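Local atomic coordinates of predicted protein (Acinetobacter sp. RUH2624, PDB entry 4MEA), a protein that probably hydrolyses epoxides as a secreted, Cif-type virulence factor built on the alpha/beta hydrolase fold. Residues 49-54 against 120-125; 165-170 against 248-253; 202-207 against 228-233. All blocks are in the same frame, centred on the assembly; numbering follows the deposited sequence.

Contact 1: 49-54 against 120-125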
loop_
_atom_site.group_PDB
_atom_site.type_symbol
_atom_site.label_atom_id
_atom_site.label_comp_id
_atom_site.label_asym_id
_atom_site.label_seq_id
_atom_site.Cartn_x
_atom_site.Cartn_y
_atom_site.Cartn_z
ATOM N N LEU A 49 25.537 -3.371 16.960
ATOM C CA LEU A 49 24.688 -4.497 16.577
ATOM C C LEU A 49 24.518 -5.484 17.726
ATOM O O LEU A 49 25.469 -5.783 18.461
ATOM C CB LEU A 49 25.274 -5.229 15.365
ATOM C CG LEU A 49 25.522 -4.451 14.071
ATOM C CD1 LEU A 49 26.296 -5.328 13.107
ATOM C CD2 LEU A 49 24.222 -3.977 13.434
ATOM N N HIS A 50 23.295 -5.977 17.888
ATOM C CA HIS A 50 23.040 -7.086 18.800
ATOM C C HIS A 50 23.089 -8.395 18.016
ATOM O O HIS A 50 22.621 -8.473 16.878
ATOM C CB HIS A 50 21.682 -6.923 19.492
ATOM C CG HIS A 50 21.249 -8.127 20.275
ATOM N ND1 HIS A 50 20.165 -8.900 19.915
ATOM C CD2 HIS A 50 21.752 -8.687 21.403
ATOM C CE1 HIS A 50 20.018 -9.882 20.787
ATOM N NE2 HIS A 50 20.970 -9.777 21.698
ATOM N N TYR A 51 23.668 -9.424 18.615
ATOM C CA TYR A 51 23.616 -10.738 18.004
ATOM C C TYR A 51 23.565 -11.806 19.076
ATOM O O TYR A 51 23.815 -11.535 20.253
ATOM C CB TYR A 51 24.807 -10.957 17.067
ATOM C CG TYR A 51 26.171 -11.010 17.743
ATOM C CD1 TYR A 51 26.789 -12.230 18.012
ATOM C CD2 TYR A 51 26.846 -9.845 18.088
ATOM C CE1 TYR A 51 28.045 -12.290 18.622
ATOM C CE2 TYR A 51 28.102 -9.891 18.707
ATOM C CZ TYR A 51 28.693 -11.119 18.959
ATOM O OH TYR A 51 29.927 -11.179 19.561
ATOM N N VAL A 52 23.239 -13.015 18.649
ATOM C CA VAL A 52 23.188 -14.178 19.510
ATOM C C VAL A 52 23.997 -15.263 18.822
ATOM O O VAL A 52 23.882 -15.455 17.611
ATOM C CB VAL A 52 21.724 -14.645 19.706
ATOM C CG1 VAL A 52 21.663 -15.962 20.466
ATOM C CG2 VAL A 52 20.924 -13.559 20.416
ATOM N N GLU A 53 24.834 -15.962 19.582
ATOM C CA GLU A 53 25.655 -17.011 18.999
ATOM C C GLU A 53 25.683 -18.260 19.867
ATOM O O GLU A 53 25.387 -18.218 21.060
ATOM C CB GLU A 53 27.083 -16.510 18.751
ATOM C CG GLU A 53 27.878 -16.294 20.021
ATOM C CD GLU A 53 29.254 -15.699 19.768
ATOM O OE1 GLU A 53 29.859 -15.200 20.737
ATOM O OE2 GLU A 53 29.730 -15.728 18.612
ATOM N N GLY A 54 26.033 -19.379 19.248
ATOM C CA GLY A 54 26.113 -20.639 19.953
ATOM C C GLY A 54 27.089 -21.525 19.217
ATOM O O GLY A 54 27.477 -21.219 18.088
ATOM N N LYS A 120 32.969 -10.610 10.195
ATOM C CA LYS A 120 34.369 -10.997 10.133
ATOM C C LYS A 120 34.914 -11.171 11.551
ATOM O O LYS A 120 35.711 -12.072 11.814
ATOM C CB LYS A 120 35.186 -9.971 9.340
ATOM C CG LYS A 120 34.963 -10.025 7.818
ATOM C CD LYS A 120 35.573 -11.283 7.210
ATOM C CE LYS A 120 35.561 -11.253 5.682
ATOM N NZ LYS A 120 36.213 -10.030 5.136
ATOM N N LYS A 121 34.461 -10.320 12.468
ATOM C CA LYS A 121 34.942 -10.361 13.853
ATOM C C LYS A 121 34.294 -11.475 14.672
ATOM O O LYS A 121 34.963 -12.134 15.475
ATOM C CB LYS A 121 34.761 -8.997 14.535
ATOM C CG LYS A 121 35.713 -7.936 14.002
ATOM C CD LYS A 121 35.096 -6.544 13.999
ATOM C CE LYS A 121 35.361 -5.794 15.293
ATOM N NZ LYS A 121 34.838 -4.397 15.220
ATOM N N ILE A 122 33.000 -11.699 14.471
ATOM C CA ILE A 122 32.291 -12.707 15.259
ATOM C C ILE A 122 32.541 -14.110 14.718
ATOM O O ILE A 122 32.736 -15.056 15.482
ATOM C CB ILE A 122 30.773 -12.467 15.258
ATOM C CG1 ILE A 122 30.439 -11.088 15.815
ATOM C CG2 ILE A 122 30.061 -13.549 16.055
ATOM C CD1 ILE A 122 29.028 -10.633 15.447
ATOM N N ALA A 123 32.529 -14.237 13.397
ATOM C CA ALA A 123 32.573 -15.544 12.756
ATOM C C ALA A 123 34.011 -15.967 12.501
ATOM O O ALA A 123 34.322 -17.155 12.506
ATOM C CB ALA A 123 31.774 -15.535 11.446
ATOM N N GLY A 124 34.882 -14.987 12.283
ATOM C CA GLY A 124 36.280 -15.272 12.027
ATOM C C GLY A 124 36.601 -15.226 10.548
ATOM O O GLY A 124 35.814 -14.713 9.748
ATOM N N LYS A 125 37.750 -15.783 10.177
ATOM C CA LYS A 125 38.278 -15.624 8.824
ATOM C C LYS A 125 37.650 -16.538 7.767
ATOM O O LYS A 125 37.959 -16.420 6.578
ATOM C CB LYS A 125 39.803 -15.747 8.841
ATOM C CG LYS A 125 40.466 -14.575 9.551
ATOM C CD LYS A 125 41.954 -14.775 9.727
ATOM C CE LYS A 125 42.629 -13.446 10.013
ATOM N NZ LYS A 125 42.406 -12.484 8.891
HETATM O O HOH W 1 32.414 -15.734 18.110
#
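The Tyr51 ring has Ile122 over one face and the carboxylate carbon of Glu53 at its edge, in plane. The methyl CD1 of Ile122 sits 3.3 Å from the ring centroid of Tyr51 and 7° off the ring normal, an almost vertical CH-pi contact. The other branch reaches the rim, CG2 of Ile122 lying 3.5 Å from CE1 of Tyr51. Two residues apart on strand 47-54, Tyr51 and Glu53 leave the same face; at Tyr51 a chi1 of 66° puts CG between the backbone N and the carbonyl carbon, and Glu53 adds an extended chain that brings its carboxylate to the end of helix 108-123. This is the helix-on-sheet layering of the alpha/beta hydrolase core; Ile88 of strand 87-90 also touches Ile122.

Helical geometry stops at Gly124, whose phi is positive. Two residues earlier, the carbonyl O of Ile122 takes a bond of 2.7 Å from a water, and that same water donates to OE2 of Glu53, also at 2.7 Å. OE2 of Glu53 comes within 3.4 Å of CG2 of Ile122 as well, so the carboxylate borders the greasy patch. Its charge is met by Lys40 at OE1 and Lys86 at OE2. With two ammonium partners and a donating water, Glu53 would be expected to stay ionised although buried.

Contact 2: 165-170 against 248-253; sequences AMFEYP and DSIRQN
Ile250 meets Phe167 and Met166 because its chi1 of -73° sets CG1 anti to the carbonyl carbon and a nearly extended chi2 pushes CD1 outward, while Phe167, with a chi1 of -71°, swings its ring out to meet it. In this alpha/beta hydrolase fold the contact joins the 3-10 segment ending at Phe167, on the way from strand 151-157 into the mainly helical insertion, to helix 246-258, which leads back to strand 267-272. CD1 of Ile250 lies over one face of the Phe167 ring, displaced toward the rim: it is 3.3 Å from CE1 of Phe167, in a CH-pi contact 26° off the ring normal. CG2 of Ile250 backs this up at 3.8 Å from CE2 of Phe167. The grip is purely apolar; polar side chains of the helix bond elsewhere, Ser249 OG to Ala108 N and Asn253 ND2 to Pro162 O.

Phe167 also packs on Thr173 of the second subunit, and Pro170 touches Phe167 of that subunit, so 3-10 segment and following loop both join the dimer interface. Met166 crosses Ile250 at a slant, CB of Met166 lying 3.7 Å from CD1 of Ile250 and SD of Met166 4.2 Å from that same methyl.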
loop_
_atom_site.group_PDB
_atom_site.type_symbol
_atom_site.label_atom_id
_atom_site.label_comp_id
_atom_site.label_asym_id
_atom_site.label_seq_id
_atom_site.Cartn_x
_atom_site.Cartn_y
_atom_site.Cartn_z
ATOM N N ALA A 165 12.541 -5.430 -10.753
ATOM C CA ALA A 165 11.176 -5.944 -10.641
ATOM C C ALA A 165 10.439 -5.386 -9.414
ATOM O O ALA A 165 9.209 -5.426 -9.336
ATOM C CB ALA A 165 11.173 -7.470 -10.635
ATOM N N MET A 166 11.192 -4.850 -8.462
ATOM C CA MET A 166 10.584 -4.256 -7.277
ATOM C C MET A 166 9.884 -2.944 -7.650
ATOM O O MET A 166 9.068 -2.419 -6.887
ATOM C CB MET A 166 11.645 -4.047 -6.186
ATOM C CG MET A 166 11.104 -3.774 -4.790
ATOM S SD MET A 166 12.422 -3.875 -3.540
ATOM C CE MET A 166 12.408 -5.637 -3.174
ATOM N N PHE A 167 10.207 -2.422 -8.833
ATOM C CA PHE A 167 9.526 -1.256 -9.380
ATOM C C PHE A 167 8.283 -1.683 -10.161
ATOM O O PHE A 167 7.622 -0.857 -10.811
ATOM C CB PHE A 167 10.457 -0.479 -10.316
ATOM C CG PHE A 167 11.563 0.255 -9.606
ATOM C CD1 PHE A 167 11.378 0.742 -8.326
ATOM C CD2 PHE A 167 12.786 0.460 -10.227
ATOM C CE1 PHE A 167 12.400 1.426 -7.666
ATOM C CE2 PHE A 167 13.812 1.149 -9.578
ATOM C CZ PHE A 167 13.617 1.628 -8.299
ATOM N N GLU A 168 7.972 -2.974 -10.105
ATOM C CA GLU A 168 6.874 -3.527 -10.901
ATOM C C GLU A 168 5.844 -4.320 -10.092
ATOM O O GLU A 168 4.701 -4.472 -10.533
ATOM C CB GLU A 168 7.434 -4.391 -12.034
ATOM C CG GLU A 168 8.259 -3.596 -13.037
ATOM C CD GLU A 168 9.101 -4.482 -13.937
ATOM O OE1 GLU A 168 9.084 -5.717 -13.745
ATOM O OE2 GLU A 168 9.784 -3.939 -14.834
ATOM N N TYR A 169 6.222 -4.828 -8.920
ATOM C CA TYR A 169 5.266 -5.637 -8.146
ATOM C C TYR A 169 3.999 -4.826 -7.922
ATOM O O TYR A 169 4.066 -3.682 -7.470
ATOM C CB TYR A 169 5.847 -6.097 -6.800
ATOM C CG TYR A 169 7.137 -6.878 -6.923
ATOM C CD1 TYR A 169 7.287 -7.875 -7.885
ATOM C CD2 TYR A 169 8.215 -6.603 -6.083
ATOM C CE1 TYR A 169 8.479 -8.583 -8.001
ATOM C CE2 TYR A 169 9.406 -7.287 -6.199
ATOM C CZ TYR A 169 9.533 -8.277 -7.153
ATOM O OH TYR A 169 10.718 -8.958 -7.248
ATOM N N PRO A 170 2.835 -5.412 -8.244
ATOM C CA PRO A 170 1.574 -4.665 -8.229
ATOM C C PRO A 170 1.030 -4.393 -6.821
ATOM O O PRO A 170 1.215 -5.194 -5.899
ATOM C CB PRO A 170 0.620 -5.571 -9.013
ATOM C CG PRO A 170 1.145 -6.941 -8.803
ATOM C CD PRO A 170 2.653 -6.807 -8.693
ATOM N N ASP A 248 17.520 2.854 -3.894
ATOM C CA ASP A 248 18.982 2.802 -3.832
ATOM C C ASP A 248 19.517 1.376 -3.908
ATOM O O ASP A 248 20.458 1.094 -4.651
ATOM C CB ASP A 248 19.488 3.438 -2.541
ATOM C CG ASP A 248 19.482 4.946 -2.591
ATOM O OD1 ASP A 248 19.327 5.502 -3.695
ATOM O OD2 ASP A 248 19.649 5.573 -1.522
ATOM N N SER A 249 18.929 0.486 -3.113
ATOM C CA SER A 249 19.348 -0.907 -3.078
ATOM C C SER A 249 19.170 -1.536 -4.451
ATOM O O SER A 249 19.971 -2.364 -4.875
ATOM C CB SER A 249 18.537 -1.688 -2.027
ATOM O OG SER A 249 18.737 -1.157 -0.717
ATOM N N ILE A 250 18.106 -1.136 -5.144
ATOM C CA ILE A 250 17.815 -1.678 -6.464
ATOM C C ILE A 250 18.914 -1.291 -7.435
ATOM O O ILE A 250 19.445 -2.135 -8.161
ATOM C CB ILE A 250 16.454 -1.176 -6.988
ATOM C CG1 ILE A 250 15.320 -1.868 -6.220
ATOM C CG2 ILE A 250 16.339 -1.422 -8.498
ATOM C CD1 ILE A 250 13.969 -1.184 -6.343
ATOM N N ARG A 251 19.255 -0.008 -7.441
ATOM C CA ARG A 251 20.317 0.494 -8.300
ATOM C C ARG A 251 21.621 -0.218 -7.972
ATOM O O ARG A 251 22.383 -0.600 -8.861
ATOM C CB ARG A 251 20.481 2.007 -8.117
ATOM C CG ARG A 251 21.809 2.552 -8.638
ATOM C CD ARG A 251 21.635 3.909 -9.294
ATOM N NE ARG A 251 22.904 4.577 -9.568
ATOM C CZ ARG A 251 23.768 4.205 -10.511
ATOM N NH1 ARG A 251 23.519 3.145 -11.274
ATOM N NH2 ARG A 251 24.891 4.892 -10.684
ATOM N N GLN A 252 21.870 -0.410 -6.683
ATOM C CA GLN A 252 23.108 -1.034 -6.257
ATOM C C GLN A 252 23.202 -2.476 -6.722
ATOM O O GLN A 252 24.248 -2.904 -7.207
ATOM C CB GLN A 252 23.255 -0.941 -4.740
ATOM C CG GLN A 252 23.454 0.488 -4.258
ATOM C CD GLN A 252 23.230 0.629 -2.771
ATOM O OE1 GLN A 252 22.858 -0.335 -2.094
ATOM N NE2 GLN A 252 23.473 1.830 -2.245
ATOM N N ASN A 253 22.116 -3.232 -6.569
ATOM C CA ASN A 253 22.137 -4.629 -6.969
ATOM C C ASN A 253 22.176 -4.791 -8.481
ATOM O O ASN A 253 22.836 -5.689 -9.003
ATOM C CB ASN A 253 20.954 -5.407 -6.362
ATOM C CG ASN A 253 21.100 -5.598 -4.854
ATOM O OD1 ASN A 253 22.205 -5.495 -4.310
ATOM N ND2 ASN A 253 19.987 -5.865 -4.174
#

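Contact 3: 202-207 against 228-233; sequences LFFSYF and EPYSTR
Phe204 lays the far end of its ring against the CB of Tyr230, with CE2 and CZ of Phe204 each 3.7 Å from that carbon. Both residues belong to the mainly helical cap set between strands 151-157 and 267-272 of the alpha/beta hydrolase fold: Phe204 is on helix 200-211, Tyr230 in the turn between helices 220-227 and 233-244. The two side chains cross at about a right angle, but the rings themselves meet obliquely, centroids 5.5 Å apart and planes at 42°. With a chi1 of -71° the Tyr230 ring turns away from the helix, which leaves its CB to make the closest approach. Beyond, Tyr230 OH bonds to Ser69 O, and Phe204 meets the Phe67 ring, so this aromatic pair also ties the cap to the loop after strand 61-64.

Within helix 200-211, CD2 of Phe203 stands 4.1 Å above the ring plane of Phe204, over its centre. On the same helix Tyr206 meets Phe188 of the second subunit edge-to-face. Past Tyr230 the turn is closed by Ser231, whose OG donates a 2.7 Å bond to Glu228 O, with the OG 23° out of the carbonyl plane.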
loop_
_atom_site.group_PDB
_atom_site.type_symbol
_atom_site.label_atom_id
_atom_site.label_comp_id
_atom_site.label_asym_id
_atom_site.label_seq_id
_atom_site.Cartn_x
_atom_site.Cartn_y
_atom_site.Cartn_z
ATOM N N LEU A 202 -2.375 -4.009 16.573
ATOM C CA LEU A 202 -3.420 -4.052 15.551
ATOM C C LEU A 202 -2.825 -4.311 14.174
ATOM O O LEU A 202 -3.240 -5.243 13.472
ATOM C CB LEU A 202 -4.224 -2.738 15.540
ATOM C CG LEU A 202 -5.200 -2.496 14.382
ATOM C CD1 LEU A 202 -6.304 -3.550 14.384
ATOM C CD2 LEU A 202 -5.803 -1.089 14.467
ATOM N N PHE A 203 -1.857 -3.487 13.778
ATOM C CA PHE A 203 -1.261 -3.638 12.449
ATOM C C PHE A 203 -0.539 -4.969 12.255
ATOM O O PHE A 203 -0.796 -5.682 11.283
ATOM C CB PHE A 203 -0.296 -2.496 12.091
ATOM C CG PHE A 203 0.315 -2.655 10.709
ATOM C CD1 PHE A 203 -0.363 -2.207 9.586
ATOM C CD2 PHE A 203 1.537 -3.303 10.536
ATOM C CE1 PHE A 203 0.167 -2.374 8.319
ATOM C CE2 PHE A 203 2.080 -3.468 9.267
ATOM C CZ PHE A 203 1.393 -3.002 8.156
ATOM N N PHE A 204 0.385 -5.290 13.157
ATOM C CA PHE A 204 1.190 -6.498 13.003
ATOM C C PHE A 204 0.421 -7.806 13.194
ATOM O O PHE A 204 0.714 -8.799 12.520
ATOM C CB PHE A 204 2.416 -6.458 13.918
ATOM C CG PHE A 204 3.526 -5.567 13.409
ATOM C CD1 PHE A 204 4.380 -6.005 12.403
ATOM C CD2 PHE A 204 3.714 -4.302 13.937
ATOM C CE1 PHE A 204 5.411 -5.186 11.923
ATOM C CE2 PHE A 204 4.744 -3.480 13.470
ATOM C CZ PHE A 204 5.593 -3.925 12.469
ATOM N N SER A 205 -0.543 -7.835 14.113
ATOM C CA SER A 205 -1.365 -9.037 14.258
ATOM C C SER A 205 -1.989 -9.399 12.908
ATOM O O SER A 205 -1.952 -10.558 12.481
ATOM C CB SER A 205 -2.454 -8.861 15.322
ATOM O OG SER A 205 -1.906 -8.916 16.633
ATOM N N TYR A 206 -2.556 -8.401 12.239
ATOM C CA TYR A 206 -3.199 -8.630 10.948
ATOM C C TYR A 206 -2.154 -8.927 9.863
ATOM O O TYR A 206 -2.271 -9.902 9.118
ATOM C CB TYR A 206 -4.088 -7.438 10.553
ATOM C CG TYR A 206 -4.917 -7.734 9.326
ATOM C CD1 TYR A 206 -6.136 -8.393 9.435
ATOM C CD2 TYR A 206 -4.460 -7.387 8.059
ATOM C CE1 TYR A 206 -6.885 -8.690 8.314
ATOM C CE2 TYR A 206 -5.197 -7.676 6.936
ATOM C CZ TYR A 206 -6.409 -8.330 7.069
ATOM O OH TYR A 206 -7.143 -8.617 5.937
ATOM N N PHE A 207 -1.122 -8.092 9.790
ATOM C CA PHE A 207 -0.041 -8.270 8.820
ATOM C C PHE A 207 0.627 -9.654 8.929
ATOM O O PHE A 207 0.756 -10.374 7.934
ATOM C CB PHE A 207 1.009 -7.167 9.019
ATOM C CG PHE A 207 2.131 -7.194 8.017
ATOM C CD1 PHE A 207 2.076 -6.417 6.869
ATOM C CD2 PHE A 207 3.259 -7.974 8.241
ATOM C CE1 PHE A 207 3.122 -6.433 5.947
ATOM C CE2 PHE A 207 4.311 -7.998 7.337
ATOM C CZ PHE A 207 4.244 -7.227 6.182
ATOM N N GLU A 228 6.470 -6.661 20.123
ATOM C CA GLU A 228 7.181 -5.817 21.079
ATOM C C GLU A 228 8.433 -5.168 20.487
ATOM O O GLU A 228 8.714 -3.997 20.779
ATOM C CB GLU A 228 7.513 -6.587 22.370
ATOM C CG GLU A 228 8.246 -5.755 23.432
ATOM C CD GLU A 228 9.761 -5.828 23.320
ATOM O OE1 GLU A 228 10.276 -6.687 22.568
ATOM O OE2 GLU A 228 10.444 -5.021 23.996
ATOM N N PRO A 229 9.190 -5.907 19.648
ATOM C CA PRO A 229 10.413 -5.303 19.096
ATOM C C PRO A 229 10.136 -4.192 18.083
ATOM O O PRO A 229 11.051 -3.443 17.728
ATOM C CB PRO A 229 11.113 -6.485 18.409
ATOM C CG PRO A 229 10.565 -7.700 19.092
ATOM C CD PRO A 229 9.121 -7.349 19.358
ATOM N N TYR A 230 8.883 -4.081 17.647
ATOM C CA TYR A 230 8.482 -3.094 16.635
ATOM C C TYR A 230 7.413 -2.151 17.195
ATOM O O TYR A 230 6.545 -1.670 16.465
ATOM C CB TYR A 230 7.933 -3.809 15.387
ATOM C CG TYR A 230 9.001 -4.513 14.589
ATOM C CD1 TYR A 230 9.666 -3.860 13.549
ATOM C CD2 TYR A 230 9.364 -5.828 14.883
ATOM C CE1 TYR A 230 10.665 -4.495 12.822
ATOM C CE2 TYR A 230 10.360 -6.473 14.162
ATOM C CZ TYR A 230 11.005 -5.809 13.138
ATOM O OH TYR A 230 11.991 -6.449 12.423
ATOM N N SER A 231 7.478 -1.885 18.497
ATOM C CA SER A 231 6.382 -1.201 19.168
ATOM C C SER A 231 6.648 0.275 19.447
ATOM O O SER A 231 5.819 0.935 20.073
ATOM C CB SER A 231 6.014 -1.926 20.464
ATOM O OG SER A 231 7.112 -1.939 21.376
ATOM N N THR A 232 7.788 0.791 18.992
ATOM C CA THR A 232 8.122 2.199 19.188
ATOM C C THR A 232 8.461 2.895 17.871
ATOM O O THR A 232 8.885 2.241 16.912
ATOM C CB THR A 232 9.297 2.363 20.185
ATOM O OG1 THR A 232 10.383 1.529 19.774
ATOM C CG2 THR A 232 8.872 1.936 21.589
ATOM N N ARG A 233 8.272 4.217 17.825
ATOM C CA ARG A 233 8.576 4.989 16.616
ATOM C C ARG A 233 10.012 4.788 16.133
ATOM O O ARG A 233 10.267 4.728 14.924
ATOM C CB ARG A 233 8.337 6.493 16.827
ATOM C CG ARG A 233 6.958 6.894 17.323
ATOM C CD ARG A 233 6.115 7.606 16.271
ATOM N NE ARG A 233 6.836 8.533 15.389
ATOM C CZ ARG A 233 6.706 9.861 15.399
ATOM N NH1 ARG A 233 5.904 10.458 16.268
ATOM N NH2 ARG A 233 7.380 10.604 14.531
#

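All three contacts are mostly buried, though contacts 1 and 2 each include one partly exposed residue. Contact 1 fastens a helix to the central sheet; contact 2 brings together the chain's way into the cap and its return from it; contact 3 lies within the cap and, along the chain, inside the loop that contact 2 closes. Contact 1 alone combines apolar packing with a bridging water and a charged side chain. Contact 2 sets one isoleucine against a phenylalanine ring and a methionine; contact 3 pairs two aromatic residues at an oblique angle, ring carbons on a CB. Contacts 2 and 3 both have residues touching the second subunit, whereas contact 1 stays clear of it. Their centres stand 25 to 30 Å apart.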